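Local coordinates for putative exported protein (Bacteroides fragilis, PDB 4RAA) that is of unknown function but adopts a six-bladed beta-propeller fold of the YWTD type and is probably an exported lipoprotein, at residues A[265-270]-A[276-281]; A[204-209]-A[257-262]. All blocks are in the same frame, centred on the assembly; numbering follows the deposited sequence. Where two conformers were deposited one is given.

Interaction 1 (A[265-270]-A[276-281]); sequences DLFVCY and KYIGLY
L266 to Y270 pair with Y277 to Y281 as antiparallel strands, their axes 4.6 Å apart at closest approach and 165° between directions, and six backbone hydrogen bonds join L266 with Y281, V268 with G279 and Y270 with Y277. The straightest of the six, nearly linear at the hydrogen, runs from Y277 N to Y270 O (2.9 Å). F267 and L280 form a non-hydrogen-bonded pair, and here the leucine sets one methyl, CD2, directly above the centre of the F267 ring: L280 CD2 stands 3.6 Å from the centroid, only 4° off the ring normal, a CH-pi contact. On the same side of the sheet, I278 is extended, with CG1 anti to its backbone N, which carries CD1 between two neighbours, 3.7 Å from F267 CD2 and 3.9 Å from C269 SG. The opposite side holds the tyrosines. With chi1 at 64°, the Y270 ring swings across to the partner strand and lies over Y277 CB, which is 3.6 Å from the ring centroid and displaced toward the rim. The Y277 ring runs nearly parallel to it but slid well along, so the two overlap little. Y270 OH is hydrogen-bonded to N290 OD1. Strand 254-261 continues the sheet beyond 265-270, and strand 287-292 continues it beyond 276-281. Helix 293-299 packs on I278 and L280, H317 stacks on F267, and strand 213-222 meets L266 and V268 on the other face.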
loop_
_atom_site.group_PDB
_atom_site.type_symbol
_atom_site.label_atom_id
_atom_site.label_comp_id
_atom_site.label_asym_id
_atom_site.label_seq_id
_atom_site.Cartn_x
_atom_site.Cartn_y
_atom_site.Cartn_z
ATOM N N ASP A 265 -11.241 36.193 0.911
ATOM C CA ASP A 265 -9.944 36.832 1.161
ATOM C C ASP A 265 -8.723 35.931 0.940
ATOM O O ASP A 265 -8.852 34.747 0.607
ATOM C CB ASP A 265 -9.940 37.429 2.580
ATOM C CG ASP A 265 -10.003 36.381 3.691
ATOM O OD1 ASP A 265 -9.677 35.197 3.460
ATOM O OD2 ASP A 265 -10.359 36.766 4.831
ATOM N N LEU A 266 -7.544 36.517 1.133
ATOM C CA LEU A 266 -6.272 35.829 0.963
ATOM C C LEU A 266 -5.222 36.506 1.859
ATOM O O LEU A 266 -4.924 37.685 1.680
ATOM C CB LEU A 266 -5.900 35.879 -0.525
ATOM C CG LEU A 266 -4.655 35.199 -1.106
ATOM C CD1 LEU A 266 -4.817 35.056 -2.614
ATOM C CD2 LEU A 266 -3.366 35.943 -0.778
ATOM N N PHE A 267 -4.704 35.752 2.830
ATOM C CA PHE A 267 -3.700 36.228 3.807
ATOM C C PHE A 267 -2.333 35.699 3.406
ATOM O O PHE A 267 -2.209 34.522 3.030
ATOM C CB PHE A 267 -4.010 35.714 5.217
ATOM C CG PHE A 267 -5.124 36.435 5.939
ATOM C CD1 PHE A 267 -6.177 37.088 5.280
ATOM C CD2 PHE A 267 -5.172 36.360 7.331
ATOM C CE1 PHE A 267 -7.187 37.714 6.002
ATOM C CE2 PHE A 267 -6.193 36.970 8.052
ATOM C CZ PHE A 267 -7.201 37.651 7.388
ATOM N N VAL A 268 -1.318 36.558 3.514
ATOM C CA VAL A 268 0.059 36.216 3.161
ATOM C C VAL A 268 0.993 36.581 4.318
ATOM O O VAL A 268 1.300 37.755 4.508
ATOM C CB VAL A 268 0.526 36.952 1.874
ATOM C CG1 VAL A 268 1.824 36.340 1.351
ATOM C CG2 VAL A 268 -0.545 36.905 0.789
ATOM N N CYS A 269 1.411 35.595 5.110
ATOM C CA CYS A 269 2.411 35.838 6.158
ATOM C C CYS A 269 3.755 35.687 5.494
ATOM O O CYS A 269 3.905 34.840 4.616
ATOM C CB CYS A 269 2.310 34.861 7.313
ATOM S SG CYS A 269 0.751 35.004 8.180
ATOM N N TYR A 270 4.706 36.523 5.893
ATOM C CA TYR A 270 6.066 36.479 5.362
ATOM C C TYR A 270 7.101 37.093 6.316
ATOM O O TYR A 270 6.736 37.703 7.318
ATOM C CB TYR A 270 6.124 37.135 3.969
ATOM C CG TYR A 270 5.797 38.610 3.918
ATOM C CD1 TYR A 270 4.482 39.056 3.772
ATOM C CD2 TYR A 270 6.813 39.574 3.986
ATOM C CE1 TYR A 270 4.182 40.422 3.721
ATOM C CE2 TYR A 270 6.526 40.944 3.929
ATOM C CZ TYR A 270 5.212 41.363 3.787
ATOM O OH TYR A 270 4.936 42.703 3.730
ATOM N N LYS A 276 8.355 39.621 11.203
ATOM C CA LYS A 276 7.146 38.987 10.631
ATOM C C LYS A 276 6.111 40.022 10.184
ATOM O O LYS A 276 5.774 40.927 10.945
ATOM C CB LYS A 276 6.473 38.068 11.658
ATOM C CG LYS A 276 7.336 36.934 12.193
ATOM C CD LYS A 276 6.656 36.245 13.364
ATOM C CE LYS A 276 7.552 35.174 13.956
ATOM N NZ LYS A 276 6.901 34.485 15.105
ATOM N N TYR A 277 5.593 39.858 8.968
ATOM C CA TYR A 277 4.567 40.735 8.374
ATOM C C TYR A 277 3.373 39.920 7.907
ATOM O O TYR A 277 3.474 38.705 7.736
ATOM C CB TYR A 277 5.134 41.481 7.160
ATOM C CG TYR A 277 6.276 42.409 7.488
ATOM C CD1 TYR A 277 7.589 41.937 7.527
ATOM C CD2 TYR A 277 6.051 43.763 7.770
ATOM C CE1 TYR A 277 8.649 42.779 7.843
ATOM C CE2 TYR A 277 7.109 44.620 8.086
ATOM C CZ TYR A 277 8.405 44.120 8.120
ATOM O OH TYR A 277 9.462 44.930 8.423
ATOM N N ILE A 278 2.243 40.596 7.708
ATOM C CA ILE A 278 1.044 39.965 7.147
ATOM C C ILE A 278 0.299 40.899 6.191
ATOM O O ILE A 278 -0.062 42.027 6.548
ATOM C CB ILE A 278 0.088 39.382 8.208
ATOM C CG1 ILE A 278 -1.103 38.692 7.508
ATOM C CG2 ILE A 278 -0.382 40.443 9.207
ATOM C CD1 ILE A 278 -1.936 37.817 8.412
ATOM N N GLY A 279 0.069 40.383 4.985
ATOM C CA GLY A 279 -0.635 41.074 3.919
ATOM C C GLY A 279 -2.016 40.465 3.778
ATOM O O GLY A 279 -2.138 39.251 3.577
ATOM N N LEU A 280 -3.047 41.304 3.886
ATOM C CA LEU A 280 -4.448 40.896 3.759
ATOM C C LEU A 280 -4.903 41.390 2.395
ATOM O O LEU A 280 -4.612 42.530 2.056
ATOM C CB LEU A 280 -5.289 41.561 4.862
ATOM C CG LEU A 280 -4.695 41.597 6.286
ATOM C CD1 LEU A 280 -5.549 42.403 7.256
ATOM C CD2 LEU A 280 -4.478 40.192 6.820
ATOM N N TYR A 281 -5.574 40.538 1.610
ATOM C CA TYR A 281 -6.149 40.930 0.313
ATOM C C TYR A 281 -7.655 40.652 0.335
ATOM O O TYR A 281 -8.054 39.523 0.617
ATOM C CB TYR A 281 -5.476 40.185 -0.842
ATOM C CG TYR A 281 -6.117 40.440 -2.198
ATOM C CD1 TYR A 281 -6.081 41.707 -2.786
ATOM C CD2 TYR A 281 -6.755 39.411 -2.906
ATOM C CE1 TYR A 281 -6.664 41.947 -4.036
ATOM C CE2 TYR A 281 -7.346 39.647 -4.143
ATOM C CZ TYR A 281 -7.295 40.915 -4.702
ATOM O OH TYR A 281 -7.881 41.133 -5.923
#

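Interaction 2 (A[204-209]-A[257-262]); sequences LTIYRV and YCVEET
L204 sets its CD2 methyl over one face of the Y257 ring, 3.9 Å from the ring centroid and 12° off the normal, a CH-pi contact near the ring centre. The aromatic side reaches it because the chi1 of Y257, 86°, places CG between the backbone N and the carbonyl carbon and sends the ring across the gap between the strands. Its hydroxyl is hydrogen-bonded to T200 O, with D203 O also within hydrogen-bonding contact, so the two carbonyls must share its single proton; this probably limits how far the ring can move against the methyl. Further along, I206 and V259 reach toward each other tip to tip, with I206 CD1 closing on both valine methyls. F220 and F197, from the strands flanking 203-210, also touch I206. No hydrogen bond links the two segments: their axes approach to 10.0 Å and cross at -41°, a separation bridged by side chains, and the buried surface is a modest 221 Å². Strand 203-210 is an inner member of its sheet, whereas 254-261 is the outermost strand of another. Apolar packing between separate, twisted sheets in this way is characteristic of adjacent blades in a beta-propeller.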
loop_
_atom_site.group_PDB
_atom_site.type_symbol
_atom_site.label_atom_id
_atom_site.label_comp_id
_atom_site.label_asym_id
_atom_site.label_seq_id
_atom_site.Cartn_x
_atom_site.Cartn_y
_atom_site.Cartn_z
ATOM N N LEU A 204 6.912 34.186 -6.458
ATOM C CA LEU A 204 5.709 34.826 -5.902
ATOM C C LEU A 204 4.527 34.670 -6.850
ATOM O O LEU A 204 4.030 35.642 -7.426
ATOM C CB LEU A 204 5.969 36.303 -5.591
ATOM C CG LEU A 204 6.984 36.568 -4.487
ATOM C CD1 LEU A 204 7.329 38.053 -4.444
ATOM C CD2 LEU A 204 6.480 36.068 -3.132
ATOM N N THR A 205 4.087 33.421 -6.989
ATOM C CA THR A 205 3.000 33.037 -7.878
ATOM C C THR A 205 2.306 31.807 -7.302
ATOM O O THR A 205 2.976 30.885 -6.835
ATOM C CB THR A 205 3.505 32.705 -9.303
ATOM O OG1 THR A 205 4.289 33.789 -9.817
ATOM C CG2 THR A 205 2.333 32.440 -10.265
ATOM N N ILE A 206 0.977 31.827 -7.306
ATOM C CA ILE A 206 0.159 30.686 -6.897
ATOM C C ILE A 206 -0.408 30.103 -8.181
ATOM O O ILE A 206 -1.049 30.826 -8.958
ATOM C CB ILE A 206 -0.943 31.091 -5.906
ATOM C CG1 ILE A 206 -0.267 31.406 -4.575
ATOM C CG2 ILE A 206 -1.966 29.962 -5.727
ATOM C CD1 ILE A 206 -1.162 32.011 -3.539
ATOM N N TYR A 207 -0.172 28.805 -8.381
ATOM C CA TYR A 207 -0.608 28.081 -9.573
ATOM C C TYR A 207 -1.748 27.138 -9.229
ATOM O O TYR A 207 -1.697 26.475 -8.213
ATOM C CB TYR A 207 0.559 27.268 -10.157
ATOM C CG TYR A 207 1.764 28.091 -10.564
ATOM C CD1 TYR A 207 2.782 28.377 -9.642
ATOM C CD2 TYR A 207 1.901 28.581 -11.872
ATOM C CE1 TYR A 207 3.895 29.129 -10.007
ATOM C CE2 TYR A 207 3.010 29.335 -12.247
ATOM C CZ TYR A 207 4.000 29.604 -11.314
ATOM O OH TYR A 207 5.086 30.344 -11.671
ATOM N N ARG A 208 -2.772 27.103 -10.081
ATOM C CA ARG A 208 -3.891 26.162 -9.965
ATOM C C ARG A 208 -3.354 24.932 -10.679
ATOM O O ARG A 208 -3.046 25.019 -11.862
ATOM C CB ARG A 208 -5.123 26.714 -10.682
ATOM C CG ARG A 208 -6.419 25.945 -10.464
ATOM C CD ARG A 208 -7.499 26.494 -11.385
ATOM N NE ARG A 208 -7.316 25.980 -12.738
ATOM C CZ ARG A 208 -7.730 26.560 -13.874
ATOM N NH1 ARG A 208 -8.339 27.756 -13.900
ATOM N NH2 ARG A 208 -7.491 25.936 -15.029
ATOM N N VAL A 209 -3.189 23.820 -9.962
ATOM C CA VAL A 209 -2.602 22.587 -10.528
ATOM C C VAL A 209 -3.623 21.471 -10.698
ATOM O O VAL A 209 -4.236 21.050 -9.720
ATOM C CB VAL A 209 -1.460 22.024 -9.642
ATOM C CG1 VAL A 209 -0.828 20.776 -10.289
ATOM C CG2 VAL A 209 -0.409 23.102 -9.359
ATOM N N TYR A 257 7.562 32.820 3.255
ATOM C CA TYR A 257 6.193 33.309 3.015
ATOM C C TYR A 257 5.213 32.155 2.904
ATOM O O TYR A 257 5.532 31.170 2.244
ATOM C CB TYR A 257 6.080 34.247 1.786
ATOM C CG TYR A 257 5.884 33.591 0.425
ATOM C CD1 TYR A 257 6.973 33.113 -0.321
ATOM C CD2 TYR A 257 4.593 33.456 -0.125
ATOM C CE1 TYR A 257 6.778 32.512 -1.570
ATOM C CE2 TYR A 257 4.389 32.863 -1.372
ATOM C CZ TYR A 257 5.482 32.397 -2.090
ATOM O OH TYR A 257 5.281 31.830 -3.303
ATOM N N CYS A 258 4.066 32.266 3.588
ATOM C CA CYS A 258 3.005 31.250 3.513
ATOM C C CYS A 258 1.727 31.941 3.046
ATOM O O CYS A 258 1.546 33.131 3.272
ATOM C CB CYS A 258 2.812 30.528 4.853
ATOM S SG CYS A 258 1.914 31.431 6.127
ATOM N N VAL A 259 0.859 31.194 2.374
ATOM C CA VAL A 259 -0.405 31.724 1.850
ATOM C C VAL A 259 -1.572 30.822 2.258
ATOM O O VAL A 259 -1.474 29.577 2.188
ATOM C CB VAL A 259 -0.424 31.830 0.294
ATOM C CG1 VAL A 259 -1.745 32.436 -0.199
ATOM C CG2 VAL A 259 0.758 32.644 -0.228
ATOM N N GLU A 260 -2.637 31.488 2.708
ATOM C CA GLU A 260 -3.904 30.821 3.023
ATOM C C GLU A 260 -4.978 31.591 2.262
ATOM O O GLU A 260 -5.037 32.821 2.293
ATOM C CB GLU A 260 -4.186 30.733 4.524
ATOM C CG GLU A 260 -5.513 30.039 4.861
ATOM C CD GLU A 260 -5.760 28.732 4.095
ATOM O OE1 GLU A 260 -4.806 27.945 3.869
ATOM O OE2 GLU A 260 -6.932 28.476 3.734
ATOM N N GLU A 261 -5.809 30.853 1.533
ATOM C CA GLU A 261 -6.851 31.454 0.702
ATOM C C GLU A 261 -8.234 30.916 1.079
ATOM O O GLU A 261 -8.357 29.767 1.502
ATOM C CB GLU A 261 -6.533 31.183 -0.780
ATOM C CG GLU A 261 -7.242 32.132 -1.745
ATOM C CD GLU A 261 -6.930 31.901 -3.221
ATOM O OE1 GLU A 261 -5.901 31.291 -3.591
ATOM O OE2 GLU A 261 -7.735 32.370 -4.048
ATOM N N THR A 262 -9.248 31.782 0.973
ATOM C CA THR A 262 -10.667 31.430 1.189
ATOM C C THR A 262 -11.442 31.971 -0.025
ATOM O O THR A 262 -10.819 32.427 -0.984
ATOM C CB THR A 262 -11.235 32.003 2.520
ATOM O OG1 THR A 262 -11.344 33.428 2.448
ATOM C CG2 THR A 262 -10.369 31.613 3.712
#

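Strand 254-261 connects the two contacts: in interaction 2 the side chains of Y257 and V259 face the sheet containing 204-209, while its backbone pairs with 265-270 of interaction 1. That edge is directly bonded, with C269 O 2.8 Å from C258 N and F267 N 3.0 Å from E260 O, both probable hydrogen bonds. The centres of the contacts lie about 11 Å apart. Interaction 1 holds one sheet together by backbone bonds supplemented by side-chain packing; in interaction 2 the segments meet through side chains, with no hydrogen bond between them. Y270 CB also lies 3.6 Å from Y257 CB. Both contacts are buried: one is strand pairing within a blade, the other packing between neighbouring blades; no functional site is known here.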